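Local coordinates for excinuclease ABC, subunit A. (Deinococcus radiodurans, PDB 2VF7), which binds DNA and hydrolyses ATP as a zinc-containing ABC protein of the UvrA family, and probably takes part in recognising damaged DNA for excision repair, at residues A[65-68]-A[74-77]; A[391-396]-A[401-406]; A[696-701]-A[706-711]; A[607-612]-A[688-693]. The protein carries 1 engineered substitution. One frame throughout, in Å; residues are numbered along the deposited sequence.

Contact 1 (A[65-68]-A[74-77]); sequences YLES and RRLF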
loop_
_atom_site.group_PDB
_atom_site.type_symbol
_atom_site.label_atom_id
_atom_site.label_comp_id
_atom_site.label_asym_id
_atom_site.label_seq_id
_atom_site.Cartn_x
_atom_site.Cartn_y
_atom_site.Cartn_z
ATOM N N TYR A 65 5.683 11.795 -2.234
ATOM C CA TYR A 65 4.326 11.535 -2.685
ATOM C C TYR A 65 3.602 10.567 -1.758
ATOM O O TYR A 65 2.521 10.894 -1.244
ATOM C CB TYR A 65 4.295 11.073 -4.158
ATOM C CG TYR A 65 2.895 11.011 -4.734
ATOM C CD1 TYR A 65 2.211 12.174 -5.113
ATOM C CD2 TYR A 65 2.232 9.789 -4.863
ATOM C CE1 TYR A 65 0.913 12.111 -5.619
ATOM C CE2 TYR A 65 0.933 9.720 -5.359
ATOM C CZ TYR A 65 0.288 10.879 -5.739
ATOM O OH TYR A 65 -0.987 10.777 -6.244
ATOM N N LEU A 66 4.202 9.402 -1.511
ATOM C CA LEU A 66 3.537 8.352 -0.723
ATOM C C LEU A 66 3.295 8.721 0.734
ATOM O O LEU A 66 2.367 8.219 1.346
ATOM C CB LEU A 66 4.280 7.018 -0.824
ATOM C CG LEU A 66 4.322 6.339 -2.195
ATOM C CD1 LEU A 66 5.522 5.388 -2.271
ATOM C CD2 LEU A 66 3.018 5.607 -2.524
ATOM N N GLU A 67 4.131 9.593 1.284
ATOM C CA GLU A 67 3.945 10.094 2.645
ATOM C C GLU A 67 2.843 11.156 2.728
ATOM O O GLU A 67 2.323 11.455 3.799
ATOM C CB GLU A 67 5.239 10.693 3.161
ATOM C CG GLU A 67 6.353 9.702 3.436
ATOM C CD GLU A 67 7.473 10.332 4.244
ATOM O OE1 GLU A 67 7.278 11.458 4.774
ATOM O OE2 GLU A 67 8.549 9.706 4.355
ATOM N N SER A 68 2.509 11.738 1.591
ATOM C CA SER A 68 1.418 12.674 1.513
ATOM C C SER A 68 0.100 11.967 1.277
ATOM O O SER A 68 -0.923 12.404 1.803
ATOM C CB SER A 68 1.674 13.677 0.404
ATOM O OG SER A 68 2.728 14.533 0.775
ATOM N N ARG A 74 2.944 5.268 6.220
ATOM C CA ARG A 74 3.941 5.046 5.173
ATOM C C ARG A 74 5.251 5.701 5.611
ATOM O O ARG A 74 6.309 5.460 5.029
ATOM C CB ARG A 74 3.458 5.628 3.836
ATOM C CG ARG A 74 3.719 4.751 2.609
ATOM C CD ARG A 74 5.057 5.077 1.951
ATOM N NE ARG A 74 6.184 4.387 2.576
ATOM C CZ ARG A 74 7.447 4.807 2.540
ATOM N NH1 ARG A 74 7.766 5.942 1.929
ATOM N NH2 ARG A 74 8.396 4.094 3.129
ATOM N N ARG A 75 5.177 6.517 6.660
ATOM C CA ARG A 75 6.372 7.106 7.251
ATOM C C ARG A 75 7.186 6.043 8.001
ATOM O O ARG A 75 8.011 6.358 8.864
ATOM C CB ARG A 75 6.013 8.293 8.151
ATOM C CG ARG A 75 5.268 9.398 7.424
ATOM C CD ARG A 75 5.401 10.724 8.134
ATOM N NE ARG A 75 4.693 11.777 7.413
ATOM C CZ ARG A 75 3.678 12.487 7.900
ATOM N NH1 ARG A 75 3.234 12.286 9.136
ATOM N NH2 ARG A 75 3.110 13.416 7.145
ATOM N N LEU A 76 6.925 4.783 7.654
ATOM C CA LEU A 76 7.788 3.649 7.973
ATOM C C LEU A 76 9.096 3.731 7.173
ATOM O O LEU A 76 10.047 2.999 7.455
ATOM C CB LEU A 76 7.061 2.331 7.655
ATOM C CG LEU A 76 6.433 2.086 6.268
ATOM C CD1 LEU A 76 7.475 1.831 5.178
ATOM C CD2 LEU A 76 5.427 0.938 6.318
ATOM N N PHE A 77 9.117 4.622 6.174
ATOM C CA PHE A 77 10.236 4.822 5.233
ATOM C C PHE A 77 11.646 4.679 5.796
ATOM O O PHE A 77 12.482 4.059 5.156
ATOM C CB PHE A 77 10.114 6.181 4.530
ATOM C CG PHE A 77 10.522 7.353 5.393
ATOM C CD1 PHE A 77 9.790 7.689 6.534
ATOM C CD2 PHE A 77 11.639 8.113 5.068
ATOM C CE1 PHE A 77 10.162 8.759 7.345
ATOM C CE2 PHE A 77 12.025 9.198 5.868
ATOM C CZ PHE A 77 11.285 9.521 7.013
#
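The first torsions of Glu67 and Phe77 bring carboxylate and ring together. In Glu67, CG stands anti to the carbonyl carbon (chi1 -70°) and the chain runs on extended, which carries the carboxylate out to residues 74-77. In Phe77, CG sits between the backbone N and the carbonyl carbon (chi1 77°), and one ring face turns to that carboxylate. OE2 of Glu67 lies over the centre of this face, 3.2 Å from Phe77 CD1. The other oxygen serves Arg75. Glu67 OE1 comes to the edge of the guanidinium, near its plane, in a long salt bridge of 3.7 Å to Arg75 NE. Carboxylate and guanidinium planes stand 76° apart, so the pairing is not the flat two-pronged kind. Arg74 adds positive charge, with NH1 4.5 Å from Glu67 OE2 and well off the line of any N-H. Its bent chain packs alongside Leu66, with Arg74 CD 3.5 Å from Leu66 CB. An alanine at Glu67 would remove the carboxylate and is likely to leave Arg75 without its partner across the loop and one face of the Phe77 ring uncovered on this side. Arg63 is a further, weak ion partner of Glu67. Nearby, Tyr65 meets Tyr65 of the second subunit. The contact folds the chain back on the C-terminal end of helix 49-69, the helix that starts at the P-loop (Walker A) of an ABC ATPase.

Contact 2 (A[391-396]-A[401-406]); sequences ATQLYS and VVYVLD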
loop_
_atom_site.group_PDB
_atom_site.type_symbol
_atom_site.label_atom_id
_atom_site.label_comp_id
_atom_site.label_asym_id
_atom_site.label_seq_id
_atom_site.Cartn_x
_atom_site.Cartn_y
_atom_site.Cartn_z
ATOM N N ALA A 391 5.462 2.187 -24.270
ATOM C CA ALA A 391 4.330 2.201 -25.179
ATOM C C ALA A 391 3.032 2.402 -24.414
ATOM O O ALA A 391 2.180 3.193 -24.830
ATOM C CB ALA A 391 4.288 0.933 -25.982
ATOM N N THR A 392 2.905 1.723 -23.272
ATOM C CA THR A 392 1.674 1.770 -22.458
ATOM C C THR A 392 1.421 3.158 -21.864
ATOM O O THR A 392 0.270 3.576 -21.684
ATOM C CB THR A 392 1.717 0.708 -21.335
ATOM O OG1 THR A 392 1.922 -0.582 -21.925
ATOM C CG2 THR A 392 0.427 0.684 -20.561
ATOM N N GLN A 393 2.512 3.855 -21.565
ATOM C CA GLN A 393 2.467 5.202 -21.020
ATOM C C GLN A 393 1.978 6.187 -22.081
ATOM O O GLN A 393 1.375 7.212 -21.756
ATOM C CB GLN A 393 3.861 5.642 -20.551
ATOM C CG GLN A 393 4.423 4.934 -19.329
ATOM C CD GLN A 393 3.380 4.474 -18.306
ATOM O OE1 GLN A 393 2.815 5.268 -17.538
ATOM N NE2 GLN A 393 3.144 3.167 -18.280
ATOM N N LEU A 394 2.267 5.872 -23.343
ATOM C CA LEU A 394 1.977 6.773 -24.453
ATOM C C LEU A 394 0.487 6.862 -24.758
ATOM O O LEU A 394 0.056 7.732 -25.531
ATOM C CB LEU A 394 2.787 6.405 -25.698
ATOM C CG LEU A 394 4.143 7.103 -25.862
ATOM C CD1 LEU A 394 4.835 6.626 -27.117
ATOM C CD2 LEU A 394 3.965 8.620 -25.925
ATOM N N TYR A 395 -0.296 5.977 -24.131
ATOM C CA TYR A 395 -1.751 6.046 -24.189
ATOM C C TYR A 395 -2.419 5.953 -22.822
ATOM O O TYR A 395 -3.566 5.529 -22.711
ATOM C CB TYR A 395 -2.330 5.026 -25.176
ATOM C CG TYR A 395 -1.966 3.561 -24.981
ATOM C CD1 TYR A 395 -2.604 2.777 -24.012
ATOM C CD2 TYR A 395 -1.039 2.937 -25.824
ATOM C CE1 TYR A 395 -2.297 1.423 -23.862
ATOM C CE2 TYR A 395 -0.727 1.585 -25.682
ATOM C CZ TYR A 395 -1.361 0.836 -24.703
ATOM O OH TYR A 395 -1.059 -0.496 -24.565
ATOM N N SER A 396 -1.705 6.380 -21.788
ATOM C CA SER A 396 -2.178 6.190 -20.428
ATOM C C SER A 396 -2.890 7.428 -19.932
ATOM O O SER A 396 -3.681 7.346 -18.988
ATOM C CB SER A 396 -1.019 5.863 -19.495
ATOM O OG SER A 396 -0.555 7.033 -18.845
ATOM N N VAL A 401 4.195 14.130 -14.717
ATOM C CA VAL A 401 5.081 13.263 -13.913
ATOM C C VAL A 401 6.467 13.276 -14.582
ATOM O O VAL A 401 6.591 13.767 -15.702
ATOM C CB VAL A 401 4.554 11.770 -13.761
ATOM C CG1 VAL A 401 3.293 11.691 -12.945
ATOM C CG2 VAL A 401 4.362 11.083 -15.106
ATOM N N VAL A 402 7.485 12.785 -13.880
ATOM C CA VAL A 402 8.784 12.450 -14.464
ATOM C C VAL A 402 8.912 10.948 -14.709
ATOM O O VAL A 402 8.680 10.145 -13.804
ATOM C CB VAL A 402 9.981 12.806 -13.543
ATOM C CG1 VAL A 402 11.280 12.911 -14.388
ATOM C CG2 VAL A 402 9.737 14.081 -12.782
ATOM N N TYR A 403 9.312 10.578 -15.924
ATOM C CA TYR A 403 9.664 9.188 -16.237
ATOM C C TYR A 403 11.156 8.976 -16.091
ATOM O O TYR A 403 11.955 9.728 -16.645
ATOM C CB TYR A 403 9.212 8.822 -17.645
ATOM C CG TYR A 403 7.706 8.672 -17.752
ATOM C CD1 TYR A 403 6.921 9.638 -18.399
ATOM C CD2 TYR A 403 7.070 7.575 -17.192
ATOM C CE1 TYR A 403 5.531 9.490 -18.497
ATOM C CE2 TYR A 403 5.687 7.423 -17.267
ATOM C CZ TYR A 403 4.922 8.370 -17.930
ATOM O OH TYR A 403 3.552 8.174 -18.000
ATOM N N VAL A 404 11.523 7.953 -15.325
ATOM C CA VAL A 404 12.928 7.611 -15.095
ATOM C C VAL A 404 13.285 6.292 -15.820
ATOM O O VAL A 404 12.798 5.217 -15.476
ATOM C CB VAL A 404 13.253 7.537 -13.583
ATOM C CG1 VAL A 404 14.740 7.678 -13.372
ATOM C CG2 VAL A 404 12.515 8.632 -12.819
ATOM N N LEU A 405 14.106 6.410 -16.858
ATOM C CA LEU A 405 14.440 5.274 -17.712
ATOM C C LEU A 405 15.917 4.840 -17.586
ATOM O O LEU A 405 16.812 5.667 -17.369
ATOM C CB LEU A 405 14.065 5.570 -19.174
ATOM C CG LEU A 405 12.606 5.864 -19.579
ATOM C CD1 LEU A 405 12.403 7.328 -19.928
ATOM C CD2 LEU A 405 12.242 5.060 -20.807
ATOM N N ASP A 406 16.158 3.541 -17.715
ATOM C CA ASP A 406 17.526 3.001 -17.628
ATOM C C ASP A 406 17.912 2.215 -18.878
ATOM O O ASP A 406 17.637 1.019 -18.973
ATOM C CB ASP A 406 17.711 2.133 -16.384
ATOM C CG ASP A 406 19.070 1.439 -16.359
ATOM O OD1 ASP A 406 19.100 0.215 -16.598
ATOM O OD2 ASP A 406 20.111 2.118 -16.138
HETATM O O HOH W 1 1.081 8.720 -19.685
#
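Helix 382-393, near Gln393, faces strand 402-406 across a gap of 9.5 Å between the CA atoms of Gln393 and Tyr403, so long side chains must bridge it. In ABC ATPases the helix after the signature motif leads to the Walker B strand. The position and sequence of these two segments are consistent with that unit. Tyr403 reaches from the strand, which lies between strands 94-96 and 433-437, and its ring also packs on Leu427. CG of Gln393, anti to the carbonyl carbon (chi1 -69°), lies 3.5 Å from Tyr403 CE2. The bend at chi2 then turns the amide so that OE1 faces the hydroxyl. The amide and ring planes are 64° apart. Gln393 OE1 lies 3.0 Å from Tyr403 OH, a hydrogen-bonding distance, but the hydroxyl proton has another acceptor within reach. The amide is fixed at its other end too, since Gln393 NE2 bonds to Arg389 O. Ser68 of the second subunit adds a weak hydrogen bond to Gln393 OE1. Ser396 OG bonds to Leu398 N and also turns to a water. That water ties the two segments a second time: it donates to Gln393 O at 2.6 Å, and it is 2.5 Å from Ser396 OG and 3.0 Å from Tyr403 OH.

Contact 3 (A[696-701]-A[706-711]); sequences EAHDFF and AIFRAL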
loop_
_atom_site.group_PDB
_atom_site.type_symbol
_atom_site.label_atom_id
_atom_site.label_comp_id
_atom_site.label_asym_id
_atom_site.label_seq_id
_atom_site.Cartn_x
_atom_site.Cartn_y
_atom_site.Cartn_z
ATOM N N GLU A 696 41.501 -2.188 -3.607
ATOM C CA GLU A 696 42.211 -2.113 -2.324
ATOM C C GLU A 696 42.603 -3.506 -1.859
ATOM O O GLU A 696 43.601 -3.669 -1.160
ATOM C CB GLU A 696 41.374 -1.479 -1.207
ATOM C CG GLU A 696 40.740 -0.108 -1.437
ATOM C CD GLU A 696 39.588 0.186 -0.423
ATOM O OE1 GLU A 696 39.410 1.367 -0.033
ATOM O OE2 GLU A 696 38.862 -0.757 -0.009
ATOM N N ALA A 697 41.807 -4.509 -2.215
ATOM C CA ALA A 697 42.125 -5.896 -1.853
ATOM C C ALA A 697 43.250 -6.448 -2.726
ATOM O O ALA A 697 43.894 -7.454 -2.377
ATOM C CB ALA A 697 40.888 -6.775 -1.943
ATOM N N HIS A 698 43.471 -5.775 -3.857
ATOM C CA HIS A 698 44.511 -6.104 -4.816
ATOM C C HIS A 698 45.857 -5.754 -4.190
ATOM O O HIS A 698 46.816 -6.537 -4.274
ATOM C CB HIS A 698 44.247 -5.319 -6.109
ATOM C CG HIS A 698 45.278 -5.510 -7.178
ATOM N ND1 HIS A 698 46.383 -4.695 -7.299
ATOM C CD2 HIS A 698 45.344 -6.390 -8.207
ATOM C CE1 HIS A 698 47.099 -5.079 -8.343
ATOM N NE2 HIS A 698 46.487 -6.102 -8.914
ATOM N N ASP A 699 45.905 -4.591 -3.540
ATOM C CA ASP A 699 47.017 -4.178 -2.697
ATOM C C ASP A 699 47.267 -5.138 -1.532
ATOM O O ASP A 699 48.371 -5.634 -1.359
ATOM C CB ASP A 699 46.731 -2.798 -2.109
ATOM C CG ASP A 699 46.934 -1.683 -3.099
ATOM O OD1 ASP A 699 47.855 -0.877 -2.865
ATOM O OD2 ASP A 699 46.186 -1.601 -4.100
ATOM N N PHE A 700 46.233 -5.380 -0.739
ATOM C CA PHE A 700 46.347 -6.066 0.541
ATOM C C PHE A 700 46.770 -7.547 0.420
ATOM O O PHE A 700 47.496 -8.067 1.274
ATOM C CB PHE A 700 45.026 -5.896 1.311
ATOM C CG PHE A 700 45.068 -6.387 2.731
ATOM C CD1 PHE A 700 44.393 -7.564 3.097
ATOM C CD2 PHE A 700 45.766 -5.682 3.708
ATOM C CE1 PHE A 700 44.433 -8.035 4.410
ATOM C CE2 PHE A 700 45.794 -6.141 5.011
ATOM C CZ PHE A 700 45.133 -7.322 5.367
ATOM N N PHE A 701 46.336 -8.199 -0.655
ATOM C CA PHE A 701 46.582 -9.626 -0.884
ATOM C C PHE A 701 47.609 -9.912 -1.962
ATOM O O PHE A 701 47.651 -11.031 -2.477
ATOM C CB PHE A 701 45.298 -10.325 -1.300
ATOM C CG PHE A 701 44.305 -10.468 -0.197
ATOM C CD1 PHE A 701 43.078 -9.815 -0.268
ATOM C CD2 PHE A 701 44.595 -11.248 0.917
ATOM C CE1 PHE A 701 42.140 -9.956 0.764
ATOM C CE2 PHE A 701 43.684 -11.389 1.948
ATOM C CZ PHE A 701 42.450 -10.745 1.868
ATOM N N ALA A 706 46.689 -17.133 -4.907
ATOM C CA ALA A 706 45.410 -17.555 -5.469
ATOM C C ALA A 706 44.314 -16.497 -5.324
ATOM O O ALA A 706 43.438 -16.380 -6.184
ATOM C CB ALA A 706 44.971 -18.880 -4.834
ATOM N N ILE A 707 44.343 -15.754 -4.217
ATOM C CA ILE A 707 43.392 -14.679 -3.983
ATOM C C ILE A 707 43.730 -13.570 -4.961
ATOM O O ILE A 707 42.897 -13.209 -5.794
ATOM C CB ILE A 707 43.401 -14.176 -2.513
ATOM C CG1 ILE A 707 42.852 -15.250 -1.555
ATOM C CG2 ILE A 707 42.563 -12.899 -2.365
ATOM C CD1 ILE A 707 43.367 -15.145 -0.161
ATOM N N PHE A 708 44.969 -13.085 -4.917
ATOM C CA PHE A 708 45.416 -12.005 -5.806
ATOM C C PHE A 708 45.096 -12.236 -7.290
ATOM O O PHE A 708 44.819 -11.283 -8.023
ATOM C CB PHE A 708 46.910 -11.731 -5.609
ATOM C CG PHE A 708 47.509 -10.809 -6.635
ATOM C CD1 PHE A 708 47.484 -9.432 -6.454
ATOM C CD2 PHE A 708 48.112 -11.319 -7.782
ATOM C CE1 PHE A 708 48.055 -8.572 -7.407
ATOM C CE2 PHE A 708 48.675 -10.462 -8.750
ATOM C CZ PHE A 708 48.647 -9.088 -8.556
ATOM N N ARG A 709 45.151 -13.484 -7.739
ATOM C CA ARG A 709 44.872 -13.793 -9.136
ATOM C C ARG A 709 43.391 -13.731 -9.522
ATOM O O ARG A 709 43.053 -13.329 -10.633
ATOM C CB ARG A 709 45.483 -15.137 -9.511
ATOM C CG ARG A 709 47.006 -15.059 -9.721
ATOM C CD ARG A 709 47.495 -16.183 -10.603
ATOM N NE ARG A 709 48.750 -16.761 -10.109
ATOM C CZ ARG A 709 48.800 -17.827 -9.297
ATOM N NH1 ARG A 709 47.657 -18.462 -8.877
ATOM N NH2 ARG A 709 49.997 -18.265 -8.905
ATOM N N ALA A 710 42.518 -14.146 -8.610
ATOM C CA ALA A 710 41.074 -14.007 -8.775
ATOM C C ALA A 710 40.697 -12.516 -8.887
ATOM O O ALA A 710 40.009 -12.113 -9.822
ATOM C CB ALA A 710 40.336 -14.694 -7.617
ATOM N N LEU A 711 41.193 -11.721 -7.945
ATOM C CA LEU A 711 41.052 -10.267 -7.917
ATOM C C LEU A 711 41.613 -9.568 -9.137
ATOM O O LEU A 711 41.148 -8.476 -9.492
ATOM C CB LEU A 711 41.779 -9.705 -6.697
ATOM C CG LEU A 711 41.386 -10.153 -5.294
ATOM C CD1 LEU A 711 42.347 -9.527 -4.291
ATOM C CD2 LEU A 711 39.950 -9.777 -4.959
#
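A helical hairpin within the second ABC module is closed here, where Phe701, His698 and Ala697 meet Ile707, Phe708 and Leu711. Helix segments 696-700 and 706-711 run nearly antiparallel, at 155°, with their axes 9.3 Å apart. Phe701, the first residue to leave the helical path, sets its ring against the second helix. Ile707 CG2 makes a CH-pi contact over one face, 4.0 Å from the centroid of the Phe701 ring. Phe700 CD1 lies over the opposite face, so the ring is held between the two. Leu711 CD1 reaches in from further along the helix, 3.2 Å from Ala697 O, and also touches Ala697 CB. On another side of the hairpin, His698 and Phe708 each hold CG anti to the backbone N, and this brings their rings together. Phe708 CE1 sits over one face of the imidazole, toward its rim, 3.3 Å from His698 NE2. The ring planes are 40° apart, an oblique aromatic pair. Phe701 O lies 3.3 Å from Phe708 CB. Leu615, of helix 609-617, also packs on Phe701. No hydrogen bond joins the two segments, so their pairing depends on apolar and aromatic packing and on the short link between the helices.

Contact 4 (A[607-612]-A[688-693]); sequences GLFDQV and DVLALT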
loop_
_atom_site.group_PDB
_atom_site.type_symbol
_atom_site.label_atom_id
_atom_site.label_comp_id
_atom_site.label_asym_id
_atom_site.label_seq_id
_atom_site.Cartn_x
_atom_site.Cartn_y
_atom_site.Cartn_z
ATOM N N GLY A 607 35.349 -17.765 -5.377
ATOM C CA GLY A 607 35.872 -18.911 -4.655
ATOM C C GLY A 607 37.011 -18.483 -3.757
ATOM O O GLY A 607 37.600 -19.301 -3.057
ATOM N N LEU A 608 37.326 -17.194 -3.785
ATOM C CA LEU A 608 38.469 -16.666 -3.057
ATOM C C LEU A 608 38.251 -16.576 -1.544
ATOM O O LEU A 608 39.212 -16.511 -0.790
ATOM C CB LEU A 608 38.892 -15.312 -3.642
ATOM C CG LEU A 608 38.063 -14.032 -3.467
ATOM C CD1 LEU A 608 38.200 -13.410 -2.078
ATOM C CD2 LEU A 608 38.498 -13.031 -4.508
ATOM N N PHE A 609 37.001 -16.595 -1.094
ATOM C CA PHE A 609 36.724 -16.409 0.328
ATOM C C PHE A 609 37.211 -17.596 1.174
ATOM O O PHE A 609 37.514 -17.420 2.353
ATOM C CB PHE A 609 35.241 -16.096 0.567
ATOM C CG PHE A 609 34.935 -15.525 1.945
ATOM C CD1 PHE A 609 35.475 -14.309 2.353
ATOM C CD2 PHE A 609 34.103 -16.207 2.826
ATOM C CE1 PHE A 609 35.200 -13.781 3.640
ATOM C CE2 PHE A 609 33.829 -15.690 4.086
ATOM C CZ PHE A 609 34.384 -14.464 4.487
ATOM N N ASP A 610 37.316 -18.775 0.565
ATOM C CA ASP A 610 37.741 -20.010 1.246
ATOM C C ASP A 610 39.140 -19.943 1.858
ATOM O O ASP A 610 39.362 -20.504 2.931
ATOM C CB ASP A 610 37.725 -21.199 0.274
ATOM C CG ASP A 610 36.382 -21.886 0.209
ATOM O OD1 ASP A 610 35.512 -21.436 -0.568
ATOM O OD2 ASP A 610 36.196 -22.893 0.926
ATOM N N GLN A 611 40.078 -19.318 1.129
ATOM C CA GLN A 611 41.469 -19.128 1.546
ATOM C C GLN A 611 41.576 -17.994 2.551
ATOM O O GLN A 611 42.391 -18.044 3.484
ATOM C CB GLN A 611 42.373 -18.796 0.360
ATOM C CG GLN A 611 41.769 -18.967 -1.046
ATOM C CD GLN A 611 41.272 -20.382 -1.336
ATOM O OE1 GLN A 611 41.900 -21.393 -0.945
ATOM N NE2 GLN A 611 40.130 -20.459 -2.028
ATOM N N VAL A 612 40.747 -16.974 2.347
ATOM C CA VAL A 612 40.627 -15.863 3.267
ATOM C C VAL A 612 40.290 -16.393 4.664
ATOM O O VAL A 612 40.869 -15.944 5.656
ATOM C CB VAL A 612 39.573 -14.818 2.770
ATOM C CG1 VAL A 612 39.324 -13.743 3.819
ATOM C CG2 VAL A 612 40.007 -14.184 1.464
ATOM N N ASP A 688 36.278 -6.072 7.771
ATOM C CA ASP A 688 37.224 -5.118 7.204
ATOM C C ASP A 688 37.622 -5.592 5.824
ATOM O O ASP A 688 37.701 -4.766 4.907
ATOM C CB ASP A 688 38.473 -4.934 8.069
ATOM C CG ASP A 688 38.282 -3.936 9.219
ATOM O OD1 ASP A 688 38.892 -4.161 10.273
ATOM O OD2 ASP A 688 37.562 -2.926 9.084
ATOM N N VAL A 689 37.838 -6.903 5.640
ATOM C CA VAL A 689 38.178 -7.390 4.292
ATOM C C VAL A 689 37.002 -7.416 3.308
ATOM O O VAL A 689 37.153 -7.048 2.175
ATOM C CB VAL A 689 39.047 -8.729 4.230
ATOM C CG1 VAL A 689 40.016 -8.889 5.437
ATOM C CG2 VAL A 689 38.237 -9.978 3.998
ATOM N N LEU A 690 35.831 -7.853 3.739
ATOM C CA LEU A 690 34.642 -7.821 2.893
ATOM C C LEU A 690 34.187 -6.425 2.458
ATOM O O LEU A 690 33.597 -6.298 1.406
ATOM C CB LEU A 690 33.518 -8.578 3.561
ATOM C CG LEU A 690 33.787 -10.079 3.677
ATOM C CD1 LEU A 690 32.869 -10.693 4.704
ATOM C CD2 LEU A 690 33.634 -10.769 2.308
ATOM N N ALA A 691 34.480 -5.397 3.267
ATOM C CA ALA A 691 34.260 -3.983 2.916
ATOM C C ALA A 691 35.276 -3.402 1.913
ATOM O O ALA A 691 35.137 -2.248 1.446
ATOM C CB ALA A 691 34.217 -3.128 4.175
ATOM N N LEU A 692 36.291 -4.202 1.582
ATOM C CA LEU A 692 37.367 -3.797 0.699
ATOM C C LEU A 692 36.917 -3.845 -0.745
ATOM O O LEU A 692 36.275 -4.807 -1.196
ATOM C CB LEU A 692 38.598 -4.694 0.901
ATOM C CG LEU A 692 39.951 -4.228 1.464
ATOM C CD1 LEU A 692 39.887 -2.999 2.338
ATOM C CD2 LEU A 692 40.634 -5.352 2.217
ATOM N N THR A 693 37.303 -2.795 -1.458
ATOM C CA THR A 693 37.139 -2.645 -2.860
ATOM C C THR A 693 38.042 -3.667 -3.571
ATOM O O THR A 693 39.022 -4.139 -2.979
ATOM C CB THR A 693 37.536 -1.205 -3.176
ATOM O OG1 THR A 693 36.428 -0.335 -2.919
ATOM C CG2 THR A 693 37.978 -1.029 -4.591
#
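The Phe609 ring is met obliquely by Leu690, whose methyl CD2 comes to 3.6 Å from ring atom CE1. Both residues also touch Tyr672, and Ile686 packs on Phe609. The site joins helix 609-617 to the short helix 686-690 within the second ABC module of this UvrA, and brings together segments with 75 residues between them. The Phe609 side chain leaves its helix with CG anti to the backbone N (chi1 -164°), which sends the ring across to Leu690. The two side chains cross at about a right angle. CE1 faces the fork of the leucine, with Leu690 CD1 at 4.0 Å from Phe609 CE1 on the other branch. One turn on, Val612 and Val689 slide past each other in opposite directions, and CG1 of Val612 touches CG2 of Val689 at 3.9 Å. An alanine in place of Leu690 would take away both methyls and would probably open a gap beside Phe609 CE1, with the ring freer to shift. The backbone of Leu690 is hydrogen-bonded to Gly725, and its side chain is about 8 Å from that of Gln726, an ADP-binding residue. All four touching residues are buried. On the helix of Phe609, Gln611 folds back to Gly607: NE2 gives a hydrogen bond of 3.0 Å to Gly607 O, with the acceptor close to the amide plane of Gln611.

How the contacts relate
From the N terminus, contact 1 comes first and closes a short loop after helix 49-69. Contact 2 follows far along the chain and closes the loop between helix 382-393 and strand 402-406. Contact 4 then closes a long loop that includes the second zinc site, and contact 3 closes a small hairpin just after it. The four are in series: none nests in or crosses another. Contacts 1 and 2 both touch the second subunit, with nearest atoms about 8 Å apart. Contacts 3 and 4 touch directly, their centres 9 Å apart. Leu711 CD2 meets Leu608 CD2, and Ile707 packs on Gln611 and Val612, which joins the hairpin to helix 609-617.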